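Local structure of putative leucoanthocyanidin reductase 1 (Vitis vinifera, 3I52) at residues A[97-102]-A[113-118]; A[120-125]-A[158-163]; A[127-132]-A[270-275]. The protein probably reduces leucoanthocyanidins to flavan-3-ols such as catechin, with NADPH as hydride donor. All coordinates share one frame; numbering follows the deposited sequence.

Interaction 1. Residues A[97-102]-A[113-118]; sequences LDQIAL and KRFLPS. With NAP (NADP nicotinamide-adenine-dinucleotide phosphate), chain B.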
loop_
_atom_site.group_PDB
_atom_site.type_symbol
_atom_site.label_atom_id
_atom_site.label_comp_id
_atom_site.label_asym_id
_atom_site.label_seq_id
_atom_site.Cartn_x
_atom_site.Cartn_y
_atom_site.Cartn_z
ATOM N N LEU A 97 -0.853 6.480 13.998
ATOM C CA LEU A 97 -1.737 6.930 15.094
ATOM C C LEU A 97 -2.275 8.359 14.961
ATOM O O LEU A 97 -3.168 8.727 15.696
ATOM C CB LEU A 97 -1.087 6.707 16.461
ATOM C CG LEU A 97 -0.854 5.240 16.862
ATOM C CD1 LEU A 97 -0.551 5.158 18.366
ATOM C CD2 LEU A 97 -2.057 4.341 16.487
ATOM N N ASP A 98 -1.746 9.157 14.027
ATOM C CA ASP A 98 -2.299 10.490 13.728
ATOM C C ASP A 98 -3.695 10.361 13.129
ATOM O O ASP A 98 -4.450 11.342 13.082
ATOM C CB ASP A 98 -1.422 11.269 12.723
ATOM C CG ASP A 98 -0.059 11.762 13.308
ATOM O OD1 ASP A 98 0.258 11.522 14.494
ATOM O OD2 ASP A 98 0.700 12.422 12.547
ATOM N N GLN A 99 -4.028 9.164 12.640
ATOM C CA GLN A 99 -5.367 8.889 12.104
ATOM C C GLN A 99 -6.458 8.797 13.181
ATOM O O GLN A 99 -7.626 8.736 12.845
ATOM C CB GLN A 99 -5.366 7.577 11.294
ATOM C CG GLN A 99 -4.460 7.624 10.057
ATOM C CD GLN A 99 -4.471 6.340 9.278
ATOM O OE1 GLN A 99 -4.973 6.295 8.171
ATOM N NE2 GLN A 99 -3.958 5.277 9.867
ATOM N N ILE A 100 -6.089 8.742 14.458
ATOM C CA ILE A 100 -7.084 8.654 15.529
ATOM C C ILE A 100 -7.951 9.914 15.549
ATOM O O ILE A 100 -9.173 9.823 15.589
ATOM C CB ILE A 100 -6.417 8.416 16.902
ATOM C CG1 ILE A 100 -5.818 7.013 16.956
ATOM C CG2 ILE A 100 -7.393 8.595 18.052
ATOM C CD1 ILE A 100 -4.944 6.808 18.230
ATOM N N ALA A 101 -7.319 11.081 15.496
ATOM C CA ALA A 101 -8.060 12.348 15.432
ATOM C C ALA A 101 -8.974 12.437 14.197
ATOM O O ALA A 101 -10.076 13.001 14.276
ATOM C CB ALA A 101 -7.117 13.479 15.435
ATOM N N LEU A 102 -8.511 11.891 13.065
ATOM C CA LEU A 102 -9.244 11.980 11.784
ATOM C C LEU A 102 -10.544 11.195 11.913
ATOM O O LEU A 102 -11.573 11.641 11.460
ATOM C CB LEU A 102 -8.387 11.429 10.619
ATOM C CG LEU A 102 -8.981 11.306 9.203
ATOM C CD1 LEU A 102 -9.511 12.633 8.728
ATOM C CD2 LEU A 102 -7.961 10.734 8.195
ATOM N N LYS A 113 -19.159 8.649 3.570
ATOM C CA LYS A 113 -19.641 7.449 2.889
ATOM C C LYS A 113 -18.590 6.346 2.812
ATOM O O LYS A 113 -18.942 5.178 2.679
ATOM C CB LYS A 113 -20.106 7.754 1.454
ATOM C CG LYS A 113 -21.064 8.960 1.284
ATOM C CD LYS A 113 -22.364 8.832 2.043
ATOM C CE LYS A 113 -23.267 10.058 1.767
ATOM N NZ LYS A 113 -22.872 11.270 2.571
ATOM N N ARG A 114 -17.306 6.708 2.843
ATOM C CA ARG A 114 -16.254 5.689 2.869
ATOM C C ARG A 114 -14.952 6.266 3.370
ATOM O O ARG A 114 -14.536 7.349 2.923
ATOM C CB ARG A 114 -16.035 5.071 1.482
ATOM C CG ARG A 114 -15.407 3.671 1.517
ATOM C CD ARG A 114 -16.416 2.577 1.950
ATOM N NE ARG A 114 -17.471 2.396 0.953
ATOM C CZ ARG A 114 -17.419 1.549 -0.080
ATOM N NH1 ARG A 114 -16.365 0.761 -0.265
ATOM N NH2 ARG A 114 -18.445 1.466 -0.930
ATOM N N PHE A 115 -14.341 5.539 4.310
ATOM C CA PHE A 115 -12.979 5.766 4.769
ATOM C C PHE A 115 -12.012 4.619 4.379
ATOM O O PHE A 115 -12.238 3.458 4.701
ATOM C CB PHE A 115 -12.954 5.906 6.294
ATOM C CG PHE A 115 -11.576 6.162 6.867
ATOM C CD1 PHE A 115 -11.162 5.512 8.010
ATOM C CD2 PHE A 115 -10.700 7.056 6.261
ATOM C CE1 PHE A 115 -9.866 5.731 8.547
ATOM C CE2 PHE A 115 -9.412 7.265 6.772
ATOM C CZ PHE A 115 -9.004 6.621 7.911
ATOM N N LEU A 116 -10.931 4.971 3.695
ATOM C CA LEU A 116 -9.827 4.051 3.456
ATOM C C LEU A 116 -8.662 4.513 4.303
ATOM O O LEU A 116 -8.053 5.525 4.002
ATOM C CB LEU A 116 -9.432 4.039 1.977
ATOM C CG LEU A 116 -10.318 3.304 0.954
ATOM C CD1 LEU A 116 -11.723 3.913 0.802
ATOM C CD2 LEU A 116 -9.598 3.271 -0.428
ATOM N N PRO A 117 -8.374 3.804 5.400
ATOM C CA PRO A 117 -7.221 4.144 6.208
ATOM C C PRO A 117 -5.897 3.734 5.542
ATOM O O PRO A 117 -5.915 2.964 4.565
ATOM C CB PRO A 117 -7.455 3.345 7.500
ATOM C CG PRO A 117 -8.304 2.260 7.125
ATOM C CD PRO A 117 -9.084 2.627 5.925
ATOM N N SER A 118 -4.780 4.232 6.078
ATOM C CA SER A 118 -3.457 3.929 5.534
ATOM C C SER A 118 -3.032 2.498 5.808
ATOM O O SER A 118 -2.399 2.171 6.818
ATOM C CB SER A 118 -2.410 4.909 6.029
ATOM O OG SER A 118 -1.206 4.695 5.344
HETATM P PA NAP B . 5.237 8.527 2.820
HETATM O O1A NAP B . 6.072 8.701 4.029
HETATM O O2A NAP B . 5.903 8.237 1.513
HETATM O O5B NAP B . 4.150 9.683 2.705
HETATM C C5B NAP B . 3.338 9.931 3.816
HETATM C C4B NAP B . 2.489 11.120 3.433
HETATM O O4B NAP B . 1.617 11.438 4.504
HETATM C C3B NAP B . 3.361 12.345 3.174
HETATM O O3B NAP B . 2.915 13.015 2.021
HETATM C C2B NAP B . 3.145 13.176 4.414
HETATM O O2B NAP B . 3.283 14.528 4.102
HETATM C C1B NAP B . 1.732 12.799 4.864
HETATM N N9A NAP B . 1.436 12.932 6.304
HETATM C C8A NAP B . 2.066 12.300 7.346
HETATM N N7A NAP B . 1.588 12.796 8.525
HETATM C C5A NAP B . 0.597 13.674 8.230
HETATM C C6A NAP B . -0.356 14.310 9.022
HETATM N N6A NAP B . -0.396 14.082 10.343
HETATM N N1A NAP B . -1.143 15.288 8.438
HETATM C C2A NAP B . -1.320 15.282 7.070
HETATM N N3A NAP B . -0.461 14.542 6.267
HETATM C C4A NAP B . 0.518 13.796 6.840
HETATM O O3 NAP B . 4.304 7.250 3.184
HETATM P PN NAP B . 4.184 5.896 2.338
HETATM O O1N NAP B . 5.482 5.163 2.410
HETATM O O2N NAP B . 3.661 6.256 1.001
HETATM O O5D NAP B . 3.126 5.019 3.220
HETATM C C5D NAP B . 1.730 4.935 2.956
HETATM C C4D NAP B . 1.171 3.579 3.404
HETATM O O4D NAP B . 1.587 2.635 2.429
HETATM C C3D NAP B . 1.714 3.110 4.750
HETATM O O3D NAP B . 0.723 2.638 5.616
HETATM C C2D NAP B . 2.664 1.985 4.407
HETATM O O2D NAP B . 2.711 0.983 5.424
HETATM C C1D NAP B . 2.221 1.516 3.018
HETATM N N1N NAP B . 3.283 1.104 2.064
HETATM C C2N NAP B . 3.245 -0.122 1.425
HETATM C C3N NAP B . 4.188 -0.453 0.429
HETATM C C7N NAP B . 4.130 -1.774 -0.303
HETATM O O7N NAP B . 5.132 -2.128 -1.215
HETATM N N7N NAP B . 3.122 -2.620 -0.090
HETATM C C4N NAP B . 5.278 0.411 0.206
HETATM C C5N NAP B . 5.237 1.709 0.731
HETATM C C6N NAP B . 4.322 1.987 1.766
HETATM P P2B NAP B . 4.501 15.411 4.708
HETATM O O1X NAP B . 5.621 15.057 3.758
HETATM O O2X NAP B . 4.077 16.850 4.675
HETATM O O3X NAP B . 4.815 15.046 6.149
HETATM O O HOH W 1 -3.614 2.638 9.146
#

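Interaction 2. Residues A[120-125]-A[158-163]; sequences FGHDVN and CCNSIA. With NAP (NADP nicotinamide-adenine-dinucleotide phosphate), chain B; KXN ((2R,3S)-2-(3,4-dihydroxyphenyl)-3,4-dihydro-2H-chromene-3,5,7-triol), chain C.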
loop_
_atom_site.group_PDB
_atom_site.type_symbol
_atom_site.label_atom_id
_atom_site.label_comp_id
_atom_site.label_asym_id
_atom_site.label_seq_id
_atom_site.Cartn_x
_atom_site.Cartn_y
_atom_site.Cartn_z
ATOM N N PHE A 120 -2.592 -0.420 2.615
ATOM C CA PHE A 120 -1.779 -0.484 1.406
ATOM C C PHE A 120 -0.632 -1.444 1.487
ATOM O O PHE A 120 0.419 -1.214 0.923
ATOM C CB PHE A 120 -1.321 0.921 0.975
ATOM C CG PHE A 120 -2.462 1.797 0.588
ATOM C CD1 PHE A 120 -2.979 2.733 1.486
ATOM C CD2 PHE A 120 -3.101 1.604 -0.634
ATOM C CE1 PHE A 120 -4.080 3.506 1.152
ATOM C CE2 PHE A 120 -4.206 2.368 -0.987
ATOM C CZ PHE A 120 -4.705 3.330 -0.083
ATOM N N GLY A 121 -0.867 -2.559 2.161
ATOM C CA GLY A 121 0.143 -3.588 2.258
ATOM C C GLY A 121 -0.483 -4.935 2.461
ATOM O O GLY A 121 -1.251 -5.442 1.618
ATOM N N HIS A 122 -0.113 -5.547 3.566
ATOM C CA HIS A 122 -0.618 -6.866 3.897
ATOM C C HIS A 122 -1.878 -6.801 4.747
ATOM O O HIS A 122 -2.247 -5.752 5.310
ATOM C CB HIS A 122 0.464 -7.657 4.641
ATOM C CG HIS A 122 1.760 -7.740 3.899
ATOM N ND1 HIS A 122 2.980 -7.714 4.533
ATOM C CD2 HIS A 122 2.026 -7.811 2.574
ATOM C CE1 HIS A 122 3.947 -7.782 3.632
ATOM N NE2 HIS A 122 3.397 -7.859 2.434
ATOM N N ASP A 123 -2.515 -7.949 4.877
ATOM C CA ASP A 123 -3.630 -8.081 5.781
ATOM C C ASP A 123 -3.080 -8.059 7.198
ATOM O O ASP A 123 -2.560 -9.069 7.678
ATOM C CB ASP A 123 -4.431 -9.368 5.495
ATOM C CG ASP A 123 -5.739 -9.434 6.317
ATOM O OD1 ASP A 123 -5.753 -8.974 7.484
ATOM O OD2 ASP A 123 -6.768 -9.886 5.791
ATOM N N VAL A 124 -3.213 -6.907 7.868
ATOM C CA VAL A 124 -2.651 -6.721 9.204
ATOM C C VAL A 124 -3.279 -7.627 10.241
ATOM O O VAL A 124 -2.677 -7.849 11.291
ATOM C CB VAL A 124 -2.731 -5.279 9.703
ATOM C CG1 VAL A 124 -1.980 -4.355 8.766
ATOM C CG2 VAL A 124 -4.199 -4.826 9.896
ATOM N N ASN A 125 -4.476 -8.147 9.973
ATOM C CA ASN A 125 -5.113 -9.047 10.938
ATOM C C ASN A 125 -4.711 -10.509 10.775
ATOM O O ASN A 125 -4.866 -11.265 11.705
ATOM C CB ASN A 125 -6.663 -8.870 10.994
ATOM C CG ASN A 125 -7.092 -7.804 12.024
ATOM O OD1 ASN A 125 -8.049 -7.059 11.807
ATOM N ND2 ASN A 125 -6.370 -7.731 13.145
ATOM N N CYS A 158 -5.511 -4.132 0.868
ATOM C CA CYS A 158 -4.351 -5.026 1.073
ATOM C C CYS A 158 -3.798 -5.398 -0.276
ATOM O O CYS A 158 -4.060 -6.477 -0.801
ATOM C CB CYS A 158 -4.768 -6.275 1.841
ATOM S SG CYS A 158 -5.803 -5.843 3.282
ATOM N N CYS A 159 -3.015 -4.477 -0.825
ATOM C CA CYS A 159 -2.512 -4.577 -2.171
ATOM C C CYS A 159 -1.133 -5.242 -2.307
ATOM O O CYS A 159 -0.508 -5.147 -3.345
ATOM C CB CYS A 159 -2.441 -3.165 -2.789
ATOM S SG CYS A 159 -1.336 -2.040 -1.873
ATOM N N ASN A 160 -0.647 -5.866 -1.251
ATOM C CA ASN A 160 0.596 -6.619 -1.298
ATOM C C ASN A 160 1.821 -5.725 -1.672
ATOM O O ASN A 160 1.880 -4.601 -1.163
ATOM C CB ASN A 160 0.384 -7.864 -2.151
ATOM C CG ASN A 160 -0.430 -8.915 -1.426
ATOM O OD1 ASN A 160 -0.209 -9.177 -0.240
ATOM N ND2 ASN A 160 -1.385 -9.521 -2.137
ATOM N N SER A 161 2.802 -6.204 -2.463
ATOM C CA SER A 161 4.057 -5.455 -2.658
ATOM C C SER A 161 4.012 -4.578 -3.909
ATOM O O SER A 161 3.551 -5.007 -4.959
ATOM C CB SER A 161 5.270 -6.401 -2.762
ATOM O OG SER A 161 5.423 -7.109 -1.556
ATOM N N ILE A 162 4.496 -3.351 -3.800
ATOM C CA ILE A 162 4.703 -2.533 -4.988
ATOM C C ILE A 162 5.779 -3.177 -5.897
ATOM O O ILE A 162 6.738 -3.762 -5.416
ATOM C CB ILE A 162 5.057 -1.060 -4.630
ATOM C CG1 ILE A 162 4.931 -0.171 -5.878
ATOM C CG2 ILE A 162 6.489 -0.935 -4.062
ATOM C CD1 ILE A 162 4.215 1.123 -5.624
ATOM N N ALA A 163 5.589 -3.084 -7.211
ATOM C CA ALA A 163 6.456 -3.744 -8.170
ATOM C C ALA A 163 7.803 -3.029 -8.208
ATOM O O ALA A 163 7.933 -1.965 -8.805
ATOM C CB ALA A 163 5.821 -3.764 -9.548
HETATM P PA NAP B . 5.237 8.527 2.820
HETATM O O1A NAP B . 6.072 8.701 4.029
HETATM O O2A NAP B . 5.903 8.237 1.513
HETATM O O5B NAP B . 4.150 9.683 2.705
HETATM C C5B NAP B . 3.338 9.931 3.816
HETATM C C4B NAP B . 2.489 11.120 3.433
HETATM O O4B NAP B . 1.617 11.438 4.504
HETATM C C3B NAP B . 3.361 12.345 3.174
HETATM O O3B NAP B . 2.915 13.015 2.021
HETATM C C2B NAP B . 3.145 13.176 4.414
HETATM O O2B NAP B . 3.283 14.528 4.102
HETATM C C1B NAP B . 1.732 12.799 4.864
HETATM N N9A NAP B . 1.436 12.932 6.304
HETATM C C8A NAP B . 2.066 12.300 7.346
HETATM N N7A NAP B . 1.588 12.796 8.525
HETATM C C5A NAP B . 0.597 13.674 8.230
HETATM C C6A NAP B . -0.356 14.310 9.022
HETATM N N6A NAP B . -0.396 14.082 10.343
HETATM N N1A NAP B . -1.143 15.288 8.438
HETATM C C2A NAP B . -1.320 15.282 7.070
HETATM N N3A NAP B . -0.461 14.542 6.267
HETATM C C4A NAP B . 0.518 13.796 6.840
HETATM O O3 NAP B . 4.304 7.250 3.184
HETATM P PN NAP B . 4.184 5.896 2.338
HETATM O O1N NAP B . 5.482 5.163 2.410
HETATM O O2N NAP B . 3.661 6.256 1.001
HETATM O O5D NAP B . 3.126 5.019 3.220
HETATM C C5D NAP B . 1.730 4.935 2.956
HETATM C C4D NAP B . 1.171 3.579 3.404
HETATM O O4D NAP B . 1.587 2.635 2.429
HETATM C C3D NAP B . 1.714 3.110 4.750
HETATM O O3D NAP B . 0.723 2.638 5.616
HETATM C C2D NAP B . 2.664 1.985 4.407
HETATM O O2D NAP B . 2.711 0.983 5.424
HETATM C C1D NAP B . 2.221 1.516 3.018
HETATM N N1N NAP B . 3.283 1.104 2.064
HETATM C C2N NAP B . 3.245 -0.122 1.425
HETATM C C3N NAP B . 4.188 -0.453 0.429
HETATM C C7N NAP B . 4.130 -1.774 -0.303
HETATM O O7N NAP B . 5.132 -2.128 -1.215
HETATM N N7N NAP B . 3.122 -2.620 -0.090
HETATM C C4N NAP B . 5.278 0.411 0.206
HETATM C C5N NAP B . 5.237 1.709 0.731
HETATM C C6N NAP B . 4.322 1.987 1.766
HETATM P P2B NAP B . 4.501 15.411 4.708
HETATM O O1X NAP B . 5.621 15.057 3.758
HETATM O O2X NAP B . 4.077 16.850 4.675
HETATM O O3X NAP B . 4.815 15.046 6.149
HETATM O O94 KXN C . 7.401 4.789 7.379
HETATM C C94 KXN C . 7.207 3.594 6.782
HETATM C C93 KXN C . 6.605 3.559 5.434
HETATM O O93 KXN C . 6.287 4.711 4.802
HETATM C C92 KXN C . 6.392 2.337 4.813
HETATM C C95 KXN C . 7.526 2.394 7.411
HETATM C C96 KXN C . 7.277 1.189 6.744
HETATM C C91 KXN C . 6.727 1.146 5.455
HETATM C C2 KXN C . 6.463 -0.172 4.793
HETATM O O1 KXN C . 5.050 -0.441 4.859
HETATM C C3 KXN C . 6.860 -0.268 3.305
HETATM O O3 KXN C . 8.236 0.099 3.102
HETATM C C4 KXN C . 6.604 -1.670 2.721
HETATM C C10 KXN C . 5.373 -2.343 3.325
HETATM C C9 KXN C . 4.611 -1.659 4.411
HETATM C C8 KXN C . 3.502 -2.280 4.971
HETATM C C5 KXN C . 4.877 -3.695 2.882
HETATM O O51 KXN C . 5.498 -4.396 1.881
HETATM C C6 KXN C . 3.745 -4.236 3.510
HETATM C C7 KXN C . 3.073 -3.540 4.529
HETATM O O71 KXN C . 1.992 -4.123 5.132
#

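Interaction 3. Residues A[127-132]-A[270-275]; sequences ADPVEP and AAFTHD. With KXN ((2R,3S)-2-(3,4-dihydroxyphenyl)-3,4-dihydro-2H-chromene-3,5,7-triol), chain C.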
loop_
_atom_site.group_PDB
_atom_site.type_symbol
_atom_site.label_atom_id
_atom_site.label_comp_id
_atom_site.label_asym_id
_atom_site.label_seq_id
_atom_site.Cartn_x
_atom_site.Cartn_y
_atom_site.Cartn_z
ATOM N N ALA A 127 -1.389 -11.335 9.157
ATOM C CA ALA A 127 0.068 -11.455 9.149
ATOM C C ALA A 127 0.631 -11.330 10.577
ATOM O O ALA A 127 0.017 -10.697 11.452
ATOM C CB ALA A 127 0.678 -10.434 8.209
ATOM N N ASP A 128 1.802 -11.928 10.802
ATOM C CA ASP A 128 2.434 -11.959 12.132
ATOM C C ASP A 128 3.941 -11.726 12.002
ATOM O O ASP A 128 4.776 -12.630 12.286
ATOM C CB ASP A 128 2.156 -13.316 12.766
ATOM C CG ASP A 128 2.620 -13.415 14.210
ATOM O OD1 ASP A 128 2.708 -12.386 14.949
ATOM O OD2 ASP A 128 2.843 -14.573 14.606
ATOM N N PRO A 129 4.307 -10.541 11.511
ATOM C CA PRO A 129 5.743 -10.240 11.341
ATOM C C PRO A 129 6.457 -10.116 12.685
ATOM O O PRO A 129 5.812 -9.893 13.709
ATOM C CB PRO A 129 5.741 -8.887 10.622
ATOM C CG PRO A 129 4.368 -8.243 10.968
ATOM C CD PRO A 129 3.433 -9.366 11.332
ATOM N N VAL A 130 7.779 -10.234 12.706
ATOM C CA VAL A 130 8.517 -10.000 13.950
ATOM C C VAL A 130 8.591 -8.501 14.240
ATOM O O VAL A 130 8.231 -7.687 13.385
ATOM C CB VAL A 130 9.945 -10.631 13.881
ATOM C CG1 VAL A 130 9.860 -12.183 13.730
ATOM C CG2 VAL A 130 10.774 -9.998 12.741
ATOM N N GLU A 131 9.031 -8.114 15.444
ATOM C CA GLU A 131 9.287 -6.713 15.747
ATOM C C GLU A 131 10.491 -6.202 14.916
ATOM O O GLU A 131 11.411 -6.961 14.633
ATOM C CB GLU A 131 9.593 -6.521 17.252
ATOM C CG GLU A 131 8.436 -6.846 18.211
ATOM C CD GLU A 131 7.286 -5.822 18.185
ATOM O OE1 GLU A 131 7.290 -4.854 17.366
ATOM O OE2 GLU A 131 6.361 -5.987 19.007
ATOM N N PRO A 132 10.523 -4.896 14.575
ATOM C CA PRO A 132 9.540 -3.841 14.893
ATOM C C PRO A 132 8.392 -3.716 13.880
ATOM O O PRO A 132 7.573 -2.804 13.997
ATOM C CB PRO A 132 10.377 -2.569 14.918
ATOM C CG PRO A 132 11.538 -2.880 13.942
ATOM C CD PRO A 132 11.734 -4.354 13.923
ATOM N N ALA A 270 12.836 -4.912 7.117
ATOM C CA ALA A 270 13.464 -6.219 7.277
ATOM C C ALA A 270 12.469 -7.239 7.876
ATOM O O ALA A 270 12.358 -8.394 7.419
ATOM C CB ALA A 270 14.726 -6.096 8.160
ATOM N N ALA A 271 11.792 -6.838 8.938
ATOM C CA ALA A 271 10.693 -7.673 9.513
ATOM C C ALA A 271 9.684 -8.141 8.420
ATOM O O ALA A 271 9.305 -9.311 8.359
ATOM C CB ALA A 271 9.962 -6.885 10.656
ATOM N N PHE A 272 9.284 -7.225 7.543
ATOM C CA PHE A 272 8.274 -7.483 6.503
ATOM C C PHE A 272 8.822 -8.395 5.414
ATOM O O PHE A 272 8.146 -9.299 4.938
ATOM C CB PHE A 272 7.833 -6.149 5.844
ATOM C CG PHE A 272 7.055 -5.218 6.750
ATOM C CD1 PHE A 272 6.364 -5.688 7.862
ATOM C CD2 PHE A 272 6.949 -3.876 6.436
ATOM C CE1 PHE A 272 5.608 -4.820 8.661
ATOM C CE2 PHE A 272 6.186 -2.999 7.231
ATOM C CZ PHE A 272 5.529 -3.469 8.342
ATOM N N THR A 273 10.059 -8.144 5.005
ATOM C CA THR A 273 10.736 -9.007 4.069
ATOM C C THR A 273 10.768 -10.426 4.595
ATOM O O THR A 273 10.500 -11.395 3.870
ATOM C CB THR A 273 12.163 -8.481 3.807
ATOM O OG1 THR A 273 12.082 -7.143 3.302
ATOM C CG2 THR A 273 12.896 -9.353 2.834
ATOM N N HIS A 274 11.122 -10.587 5.854
ATOM C CA HIS A 274 11.049 -11.922 6.461
ATOM C C HIS A 274 9.635 -12.534 6.313
ATOM O O HIS A 274 9.466 -13.676 5.825
ATOM C CB HIS A 274 11.401 -11.813 7.932
ATOM C CG HIS A 274 11.373 -13.106 8.689
ATOM N ND1 HIS A 274 10.324 -13.462 9.513
ATOM C CD2 HIS A 274 12.296 -14.083 8.814
ATOM C CE1 HIS A 274 10.580 -14.630 10.070
ATOM N NE2 HIS A 274 11.770 -15.034 9.656
ATOM N N ASP A 275 8.634 -11.772 6.754
ATOM C CA ASP A 275 7.248 -12.243 6.748
ATOM C C ASP A 275 6.839 -12.667 5.354
ATOM O O ASP A 275 6.203 -13.655 5.191
ATOM C CB ASP A 275 6.268 -11.162 7.249
ATOM C CG ASP A 275 5.045 -11.744 7.995
ATOM O OD1 ASP A 275 5.075 -12.942 8.345
ATOM O OD2 ASP A 275 4.052 -10.987 8.249
HETATM O O94 KXN C . 7.401 4.789 7.379
HETATM C C94 KXN C . 7.207 3.594 6.782
HETATM C C93 KXN C . 6.605 3.559 5.434
HETATM O O93 KXN C . 6.287 4.711 4.802
HETATM C C92 KXN C . 6.392 2.337 4.813
HETATM C C95 KXN C . 7.526 2.394 7.411
HETATM C C96 KXN C . 7.277 1.189 6.744
HETATM C C91 KXN C . 6.727 1.146 5.455
HETATM C C2 KXN C . 6.463 -0.172 4.793
HETATM O O1 KXN C . 5.050 -0.441 4.859
HETATM C C3 KXN C . 6.860 -0.268 3.305
HETATM O O3 KXN C . 8.236 0.099 3.102
HETATM C C4 KXN C . 6.604 -1.670 2.721
HETATM C C10 KXN C . 5.373 -2.343 3.325
HETATM C C9 KXN C . 4.611 -1.659 4.411
HETATM C C8 KXN C . 3.502 -2.280 4.971
HETATM C C5 KXN C . 4.877 -3.695 2.882
HETATM O O51 KXN C . 5.498 -4.396 1.881
HETATM C C6 KXN C . 3.745 -4.236 3.510
HETATM C C7 KXN C . 3.073 -3.540 4.529
HETATM O O71 KXN C . 1.992 -4.123 5.132
HETATM O O HOH W 2 2.792 -14.177 9.270
HETATM O O HOH W 3 8.739 -11.153 10.222
#

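Interaction 1. Residues A[97-102]-A[113-118]
Gln99 OE1 has two partners: the backbone N of Ser118 gives it a hydrogen bond of 2.9 Å, and the hydroxyl of Ser89, on the neighbouring strand 86-89, is the second. The N-H of Ser118 arrives almost straight (168°), in the carbonyl plane and on a lone pair of OE1. The other half of the amide reaches Ser118 through a water, which accepts from Gln99 NE2 at 2.8 Å and donates to Ser118 O, while NE2 also bonds Ile96 O. With both ends tied, the buried amide is fixed in its rotation. Its chain runs extended beyond CG (chi2 -180°), which carries the amide from the helix down to the end of the strand. This is the return half of a Rossmann beta-alpha-beta unit, helix 99-109 leading back into strand 114-116 of the parallel sheet. Farther along, Leu102 CD2 rests 4.0 Å from Phe115 CE2, the leucine and the ring crossing obliquely. Both segments hold the cofactor: Asp98 OD2 accepts from the adenine amino N6A of NADP at 3.0 Å, and Ser118 OG, which also bonds Val91 O, takes a hydrogen bond from O3D of the nicotinamide ribose at 2.8 Å. A leucine in place of Gln99 would probably leave the N-H of Ser118 without its acceptor and the serine less firmly placed against the ribose.

Interaction 2. Residues A[120-125]-A[158-163]
This is a buried backbone-to-backbone contact at the C-terminal side of the Rossmann sheet, between the loop 120-125 and the turn joining strands 155-158 and 161-162, Phe120 to Asp123 lying against Cys158 to Asn160. One hydrogen bond joins them directly, Asn160 N to Gly121 O at 3.0 Å, with the donor well above the carbonyl plane rather than on a lone pair. Cys158 CB lies 3.6 Å from the same Gly121 oxygen. Cys159 SG stands 3.4 Å from Phe120 O and sits at the edge of the phenylalanine ring; the sulfur lies between the backbone N and carbonyl carbon of its own residue (chi1 60°), a crowded position that turns it to this carbonyl. Together the two segments line the nicotinamide and flavanol site of this NADP-dependent reductase. The carboxamide nitrogen N7N of NADP donates to both Asn160 O (2.6 Å) and Phe120 O, and its oxygen O7N accepts from Ile162 N at 2.9 Å and 175°, so three bonds fix the rotation of the amide. Catechin is held alongside: His122 N gives a nearly straight hydrogen bond of 3.0 Å to KXN O71, and C6 of the flavanol lies over one face of the imidazole, toward its rim. Gly121 CA lies 3.5 Å from KXN O71. Asn160 OD1 comes to the edge of that imidazole, 3.8 Å from His122 CD2, its amide turned 48° from the ring; His122 NE2 bonds Gln282, and Asn160 ND2 bonds Phe221 O.

Interaction 3. Residues A[127-132]-A[270-275]
Pro129 is the close-fitting centre of this contact and lies against the side chain of Asp275, whose OD2 comes 3.3 Å from the proline nitrogen and 3.4 Å from Ala127 CB. No hydrogen is available at that nitrogen, so the approach is packing and not a bond. Pro129 CB also reaches the edge of the Phe272 ring. Next to it Ala271 CB sits 3.3 Å from Val130 O and 3.8 Å from Val130 CG2, a small residue that lets the loop lie close on the helix. Within the contact a water accepts from Val130 N at 2.8 Å, donates to Ala271 O and also bonds His274 ND1, while His274 NE2 bonds Glu252. The segments join the linker ahead of helix 133-149, with a cis peptide before Pro132, to helix 266-278 on the substrate side of this NmrA-like reductase. With CG anti to the carbonyl carbon (chi1 -68°), the Phe272 ring is turned to the bound catechin: KXN C7 lies over one face, toward the rim, and CE2 is 3.5 Å from KXN C9. The looser side is at exposed Asp128, whose N reaches Asp275 OD1 through a second water while its carboxylate leads away from the helix.

Overall arrangement
The contacts are spread along the bound NADP and catechin, the latter probably the reaction product. Interaction 1 serves the adenine and the nicotinamide ribose of NADP, interaction 2 takes over at the carboxamide, and the two centres lie about 17 Å apart, Ser118 and Phe120 being two positions apart in the chain. Interactions 2 and 3, centres about 13 Å apart, both meet catechin, one through His122 and the other through Phe272; Tyr137 of helix 133-149 bonds the ligand and meets the Phe272 ring. Their segments alternate along the chain, whereas interaction 1 closes before either opens. Interactions 1 and 3, about 24 Å apart between centres, do not touch.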